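Long-range contact in homoserine kinase (Cytophaga hutchinsonii, PDB 4P52), which probably catalyses the ATP-dependent phosphorylation of L-homoserine to O-phosphohomoserine: residues D25-V35 with F47-L58. Numbering follows the deposited sequence.
Sequences DSIKVFAPATV and FAVDNPGDEVLL
Ile27 pairs with Leu58 at the start of an antiparallel run in the mixed sheet of a GHMP kinase fold. Strand 26-35 pairs first with strand 52-58. Beyond Ala33 its partner is strand 47-49, which a corner at Asp50 and Asn51 separates from 52-58. The backbones of Ile27 and Leu58 bond in both directions, and their side chains lie alongside each other. Next, Lys28 and Glu55 meet on the other face of the sheet. CG of Lys28 stands anti to its backbone N (chi1 -161°) and the extended chain brings NZ 3.2 Å from Glu55 OE1, a salt bridge with a weak hydrogen bond. Val29 and Val56 form another doubly bonded pair; helix 120-135 covers their side chains. The Phe30 ring meets Asp50 O and Glu55 CG at its edge. Its CZ lies 3.6 Å from Asp50 O and its CD2 4.0 Å from Glu55 CG. Gly53 CA approaches obliquely, 3.7 Å from Phe30 CE2. Lys329 makes a cation-pi contact with the same ring. A serine in place of Phe30 would probably leave a gap beside Gly53 and deprive Lys329 of its aromatic partner. Ala31 and Asp54 share two backbone bonds. The Asp54 carboxylate is held by a salt bridge to Lys110 and a hydrogen bond to Ser124. At the corner, Ala33 serves both strands: its N donates to O of Pro52, a residue preceded by a cis peptide bond, and its O accepts from Val49 N at 3.0 Å. Thr34 packs its CG2 4.1 Å from Ala48 CB, and its OG1 bonds to Asn164. Val35 exchanges two backbone bonds with Phe47 and places CB over one face of the Phe47 ring. This CH-pi contact is offset toward the rim, with Val35 CB 3.7 Å from Phe47 CZ.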
ATOM      1  N   ASP A  25       5.697 -40.923 -19.119  1.00 43.77           N
ATOM      2  CA  ASP A  25       6.387 -40.145 -20.151  1.00 45.43           C
ATOM      3  C   ASP A  25       5.534 -38.963 -20.645  1.00 40.86           C
ATOM      4  O   ASP A  25       5.827 -38.329 -21.661  1.00 40.75           O
ATOM      5  CB  ASP A  25       6.829 -41.042 -21.318  1.00 51.86           C
ATOM      6  CG  ASP A  25       5.665 -41.803 -21.960  1.00 61.06           C
ATOM      7  OD1 ASP A  25       4.479 -41.493 -21.670  1.00 60.04           O
ATOM      8  OD2 ASP A  25       5.942 -42.735 -22.762  1.00 70.77           O
ATOM      9  N   SER A  26       4.465 -38.690 -19.921  1.00 36.09           N
ATOM     10  CA  SER A  26       3.635 -37.564 -20.210  1.00 34.71           C
ATOM     11  C   SER A  26       3.064 -36.985 -18.915  1.00 33.20           C
ATOM     12  O   SER A  26       3.027 -37.644 -17.881  1.00 33.92           O
ATOM     13  CB  SER A  26       2.524 -37.962 -21.188  1.00 35.41           C
ATOM     14  OG  SER A  26       1.464 -38.641 -20.532  1.00 36.36           O
ATOM     15  N   ILE A  27       2.596 -35.754 -18.967  1.00 31.54           N
ATOM     16  CA  ILE A  27       1.998 -35.162 -17.789  1.00 29.46           C
ATOM     17  C   ILE A  27       0.936 -34.168 -18.226  1.00 28.26           C
ATOM     18  O   ILE A  27       1.058 -33.561 -19.269  1.00 27.84           O
ATOM     19  CB  ILE A  27       3.084 -34.481 -16.935  1.00 28.16           C
ATOM     20  CG1 ILE A  27       2.536 -34.072 -15.572  1.00 26.72           C
ATOM     21  CG2 ILE A  27       3.679 -33.312 -17.688  1.00 27.97           C
ATOM     22  CD1 ILE A  27       3.593 -33.645 -14.569  1.00 26.66           C
ATOM     23  N   LYS A  28      -0.103 -34.005 -17.421  1.00 28.18           N
ATOM     24  CA  LYS A  28      -1.109 -33.013 -17.701  1.00 28.80           C
ATOM     25  C   LYS A  28      -1.222 -32.061 -16.504  1.00 28.84           C
ATOM     26  O   LYS A  28      -1.392 -32.507 -15.361  1.00 29.53           O
ATOM     27  CB  LYS A  28      -2.426 -33.716 -17.986  1.00 30.67           C
ATOM     28  CG  LYS A  28      -3.416 -32.849 -18.720  1.00 34.61           C
ATOM     29  CD  LYS A  28      -4.621 -33.628 -19.220  1.00 38.40           C
ATOM     30  CE  LYS A  28      -5.470 -32.696 -20.077  1.00 43.29           C
ATOM     31  NZ  LYS A  28      -6.836 -33.241 -20.293  1.00 47.85           N
ATOM     32  N   VAL A  29      -1.101 -30.760 -16.745  1.00 26.99           N
ATOM     33  CA  VAL A  29      -1.215 -29.797 -15.661  1.00 25.52           C
ATOM     34  C   VAL A  29      -2.340 -28.819 -15.915  1.00 25.93           C
ATOM     35  O   VAL A  29      -2.579 -28.387 -17.054  1.00 27.25           O
ATOM     36  CB  VAL A  29       0.082 -29.006 -15.436  1.00 25.83           C
ATOM     37  CG1 VAL A  29      -0.142 -27.939 -14.376  1.00 25.81           C
ATOM     38  CG2 VAL A  29       1.217 -29.926 -14.998  1.00 26.45           C
ATOM     39  N   PHE A  30      -3.021 -28.444 -14.849  1.00 24.30           N
ATOM     40  CA  PHE A  30      -4.033 -27.426 -14.932  1.00 23.79           C
ATOM     41  C   PHE A  30      -3.524 -26.186 -14.202  1.00 23.09           C
ATOM     42  O   PHE A  30      -2.931 -26.293 -13.145  1.00 23.37           O
ATOM     43  CB  PHE A  30      -5.328 -27.945 -14.312  1.00 24.08           C
ATOM     44  CG  PHE A  30      -6.306 -26.876 -13.943  1.00 25.52           C
ATOM     45  CD1 PHE A  30      -6.177 -26.169 -12.731  1.00 27.18           C
ATOM     46  CD2 PHE A  30      -7.368 -26.567 -14.796  1.00 26.92           C
ATOM     47  CE1 PHE A  30      -7.088 -25.171 -12.373  1.00 28.33           C
ATOM     48  CE2 PHE A  30      -8.290 -25.578 -14.444  1.00 29.64           C
ATOM     49  CZ  PHE A  30      -8.153 -24.885 -13.222  1.00 29.93           C
ATOM     50  N   ALA A  31      -3.757 -25.001 -14.756  1.00 22.58           N
ATOM     51  CA  ALA A  31      -3.325 -23.775 -14.085  1.00 21.38           C
ATOM     52  C   ALA A  31      -4.501 -22.814 -14.039  1.00 21.93           C
ATOM     53  O   ALA A  31      -5.216 -22.689 -15.025  1.00 22.61           O
ATOM     54  CB  ALA A  31      -2.126 -23.164 -14.764  1.00 19.74           C
ATOM     55  N   PRO A  32      -4.707 -22.137 -12.891  1.00 21.19           N
ATOM     56  CA  PRO A  32      -5.926 -21.379 -12.691  1.00 21.46           C
ATOM     57  C   PRO A  32      -5.974 -19.968 -13.276  1.00 22.65           C
ATOM     58  O   PRO A  32      -4.945 -19.278 -13.410  1.00 25.77           O
ATOM     59  CB  PRO A  32      -6.036 -21.329 -11.163  1.00 21.74           C
ATOM     60  CG  PRO A  32      -4.626 -21.283 -10.705  1.00 21.80           C
ATOM     61  CD  PRO A  32      -3.834 -22.093 -11.705  1.00 21.59           C
ATOM     62  N   ALA A  33      -7.179 -19.539 -13.616  1.00 21.94           N
ATOM     63  CA  ALA A  33      -7.462 -18.112 -13.825  1.00 21.38           C
ATOM     64  C   ALA A  33      -7.012 -17.280 -12.601  1.00 21.36           C
ATOM     65  O   ALA A  33      -6.994 -17.767 -11.455  1.00 20.55           O
ATOM     66  CB  ALA A  33      -8.957 -17.909 -14.074  1.00 20.48           C
ATOM     67  N   THR A  34      -6.635 -16.037 -12.854  1.00 21.59           N
ATOM     68  CA  THR A  34      -6.234 -15.139 -11.792  1.00 22.36           C
ATOM     69  C   THR A  34      -6.972 -13.838 -11.955  1.00 23.10           C
ATOM     70  O   THR A  34      -7.313 -13.461 -13.072  1.00 25.14           O
ATOM     71  CB  THR A  34      -4.729 -14.826 -11.849  1.00 23.03           C
ATOM     72  OG1 THR A  34      -4.367 -14.534 -13.197  1.00 23.94           O
ATOM     73  CG2 THR A  34      -3.901 -15.995 -11.353  1.00 22.35           C
ATOM     74  N   VAL A  35      -7.219 -13.153 -10.850  1.00 21.87           N
ATOM     75  CA  VAL A  35      -7.753 -11.803 -10.893  1.00 22.57           C
ATOM     76  C   VAL A  35      -6.651 -10.775 -10.576  1.00 22.97           C
ATOM     77  O   VAL A  35      -6.159 -10.695  -9.450  1.00 22.31           O
ATOM     78  CB  VAL A  35      -8.915 -11.634  -9.898  1.00 23.67           C
ATOM     79  CG1 VAL A  35      -9.389 -10.177  -9.869  1.00 24.09           C
ATOM     80  CG2 VAL A  35     -10.051 -12.575 -10.262  1.00 22.72           C
ATOM     81  N   PHE A  47      -4.697 -12.420  -7.445  1.00 19.40           N
ATOM     82  CA  PHE A  47      -4.954 -13.650  -6.711  1.00 19.60           C
ATOM     83  C   PHE A  47      -5.556 -14.699  -7.623  1.00 19.45           C
ATOM     84  O   PHE A  47      -6.164 -14.362  -8.642  1.00 18.87           O
ATOM     85  CB  PHE A  47      -5.836 -13.384  -5.483  1.00 19.73           C
ATOM     86  CG  PHE A  47      -7.240 -12.972  -5.808  1.00 19.33           C
ATOM     87  CD1 PHE A  47      -8.214 -13.936  -6.099  1.00 18.40           C
ATOM     88  CD2 PHE A  47      -7.610 -11.613  -5.792  1.00 19.80           C
ATOM     89  CE1 PHE A  47      -9.521 -13.565  -6.370  1.00 18.42           C
ATOM     90  CE2 PHE A  47      -8.923 -11.221  -6.068  1.00 19.18           C
ATOM     91  CZ  PHE A  47      -9.876 -12.210  -6.360  1.00 19.51           C
ATOM     92  N   ALA A  48      -5.373 -15.972  -7.262  1.00 20.03           N
ATOM     93  CA  ALA A  48      -5.822 -17.086  -8.109  1.00 18.56           C
ATOM     94  C   ALA A  48      -7.191 -17.542  -7.689  1.00 19.41           C
ATOM     95  O   ALA A  48      -7.553 -17.472  -6.514  1.00 19.85           O
ATOM     96  CB  ALA A  48      -4.841 -18.227  -8.034  1.00 17.80           C
ATOM     97  N   VAL A  49      -7.978 -18.011  -8.645  1.00 20.37           N
ATOM     98  CA  VAL A  49      -9.262 -18.581  -8.272  1.00 21.26           C
ATOM     99  C   VAL A  49      -9.276 -20.037  -8.665  1.00 21.34           C
ATOM    100  O   VAL A  49      -8.297 -20.496  -9.227  1.00 20.50           O
ATOM    101  CB  VAL A  49     -10.449 -17.799  -8.865  1.00 21.19           C
ATOM    102  CG1 VAL A  49     -10.562 -16.458  -8.159  1.00 21.14           C
ATOM    103  CG2 VAL A  49     -10.306 -17.650 -10.374  1.00 20.65           C
ATOM    104  N   ASP A  50     -10.355 -20.753  -8.332  1.00 23.34           N
ATOM    105  CA  ASP A  50     -10.448 -22.198  -8.604  1.00 25.90           C
ATOM    106  C   ASP A  50     -10.702 -22.482 -10.084  1.00 25.92           C
ATOM    107  O   ASP A  50     -10.160 -23.457 -10.612  1.00 26.88           O
ATOM    108  CB  ASP A  50     -11.582 -22.850  -7.808  1.00 29.88           C
ATOM    109  CG  ASP A  50     -11.322 -22.902  -6.298  1.00 38.11           C
ATOM    110  OD1 ASP A  50     -10.183 -22.625  -5.820  1.00 38.35           O
ATOM    111  OD2 ASP A  50     -12.301 -23.236  -5.571  1.00 44.47           O
ATOM    112  N   ASN A  51     -11.539 -21.643 -10.724  1.00 24.60           N
ATOM    113  CA  ASN A  51     -12.015 -21.831 -12.096  1.00 25.01           C
ATOM    114  C   ASN A  51     -12.288 -20.484 -12.717  1.00 26.05           C
ATOM    115  O   ASN A  51     -12.648 -19.555 -12.018  1.00 26.72           O
ATOM    116  CB  ASN A  51     -13.332 -22.591 -12.122  1.00 26.09           C
ATOM    117  CG  ASN A  51     -13.198 -23.989 -11.587  1.00 27.89           C
ATOM    118  OD1 ASN A  51     -12.711 -24.888 -12.296  1.00 30.03           O
ATOM    119  ND2 ASN A  51     -13.588 -24.184 -10.326  1.00 25.50           N
ATOM    120  N   PRO A  52     -12.127 -20.376 -14.042  1.00 25.25           N
ATOM    121  CA  PRO A  52     -11.653 -21.482 -14.861  1.00 25.25           C
ATOM    122  C   PRO A  52     -10.110 -21.527 -14.911  1.00 25.94           C
ATOM    123  O   PRO A  52      -9.453 -21.100 -13.953  1.00 25.71           O
ATOM    124  CB  PRO A  52     -12.296 -21.196 -16.220  1.00 25.48           C
ATOM    125  CG  PRO A  52     -12.393 -19.708 -16.280  1.00 25.07           C
ATOM    126  CD  PRO A  52     -12.520 -19.209 -14.847  1.00 24.88           C
ATOM    127  N   GLY A  53      -9.539 -22.058 -15.992  1.00 26.07           N
ATOM    128  CA  GLY A  53      -8.093 -22.231 -16.073  1.00 25.82           C
ATOM    129  C   GLY A  53      -7.735 -22.874 -17.399  1.00 27.71           C
ATOM    130  O   GLY A  53      -8.603 -23.089 -18.232  1.00 31.49           O
ATOM    131  N   ASP A  54      -6.466 -23.188 -17.607  1.00 26.01           N
ATOM    132  CA  ASP A  54      -6.069 -23.903 -18.796  1.00 27.86           C
ATOM    133  C   ASP A  54      -5.381 -25.206 -18.470  1.00 27.13           C
ATOM    134  O   ASP A  54      -4.860 -25.373 -17.380  1.00 26.69           O
ATOM    135  CB  ASP A  54      -5.156 -23.024 -19.613  1.00 32.97           C
ATOM    136  CG  ASP A  54      -5.929 -22.007 -20.412  1.00 40.97           C
ATOM    137  OD1 ASP A  54      -7.115 -22.281 -20.703  1.00 44.11           O
ATOM    138  OD2 ASP A  54      -5.373 -20.937 -20.739  1.00 43.72           O
ATOM    139  N   GLU A  55      -5.372 -26.129 -19.424  1.00 27.79           N
ATOM    140  CA  GLU A  55      -4.676 -27.403 -19.264  1.00 28.48           C
ATOM    141  C   GLU A  55      -3.585 -27.571 -20.306  1.00 27.77           C
ATOM    142  O   GLU A  55      -3.789 -27.261 -21.486  1.00 28.66           O
ATOM    143  CB  GLU A  55      -5.665 -28.560 -19.346  1.00 32.18           C
ATOM    144  CG  GLU A  55      -6.684 -28.567 -18.223  1.00 37.66           C
ATOM    145  CD  GLU A  55      -7.728 -29.663 -18.357  1.00 48.93           C
ATOM    146  OE1 GLU A  55      -7.787 -30.349 -19.417  1.00 49.87           O
ATOM    147  OE2 GLU A  55      -8.498 -29.847 -17.379  1.00 56.47           O
ATOM    148  N   VAL A  56      -2.429 -28.067 -19.872  1.00 26.57           N
ATOM    149  CA  VAL A  56      -1.344 -28.391 -20.790  1.00 26.24           C
ATOM    150  C   VAL A  56      -0.928 -29.839 -20.611  1.00 26.93           C
ATOM    151  O   VAL A  56      -0.727 -30.292 -19.489  1.00 26.73           O
ATOM    152  CB  VAL A  56      -0.136 -27.465 -20.586  1.00 25.35           C
ATOM    153  CG1 VAL A  56       1.045 -27.880 -21.451  1.00 25.30           C
ATOM    154  CG2 VAL A  56      -0.533 -26.045 -20.956  1.00 25.33           C
ATOM    155  N   LEU A  57      -0.830 -30.565 -21.723  1.00 27.53           N
ATOM    156  CA  LEU A  57      -0.326 -31.926 -21.706  1.00 28.75           C
ATOM    157  C   LEU A  57       1.019 -31.941 -22.427  1.00 29.69           C
ATOM    158  O   LEU A  57       1.125 -31.381 -23.517  1.00 30.81           O
ATOM    159  CB  LEU A  57      -1.327 -32.868 -22.378  1.00 29.82           C
ATOM    160  CG  LEU A  57      -1.000 -34.378 -22.332  1.00 31.47           C
ATOM    161  CD1 LEU A  57      -2.254 -35.259 -22.308  1.00 30.93           C
ATOM    162  CD2 LEU A  57      -0.112 -34.752 -23.505  1.00 32.21           C
ATOM    163  N   LEU A  58       2.043 -32.546 -21.829  1.00 28.74           N
ATOM    164  CA  LEU A  58       3.348 -32.659 -22.468  1.00 30.07           C
ATOM    165  C   LEU A  58       3.682 -34.116 -22.609  1.00 32.02           C
ATOM    166  O   LEU A  58       3.454 -34.855 -21.658  1.00 32.08           O
ATOM    167  CB  LEU A  58       4.429 -32.032 -21.601  1.00 29.88           C
ATOM    168  CG  LEU A  58       4.284 -30.566 -21.202  1.00 30.03           C
ATOM    169  CD1 LEU A  58       5.613 -30.121 -20.636  1.00 30.92           C
ATOM    170  CD2 LEU A  58       3.902 -29.679 -22.375  1.00 29.76           C
TER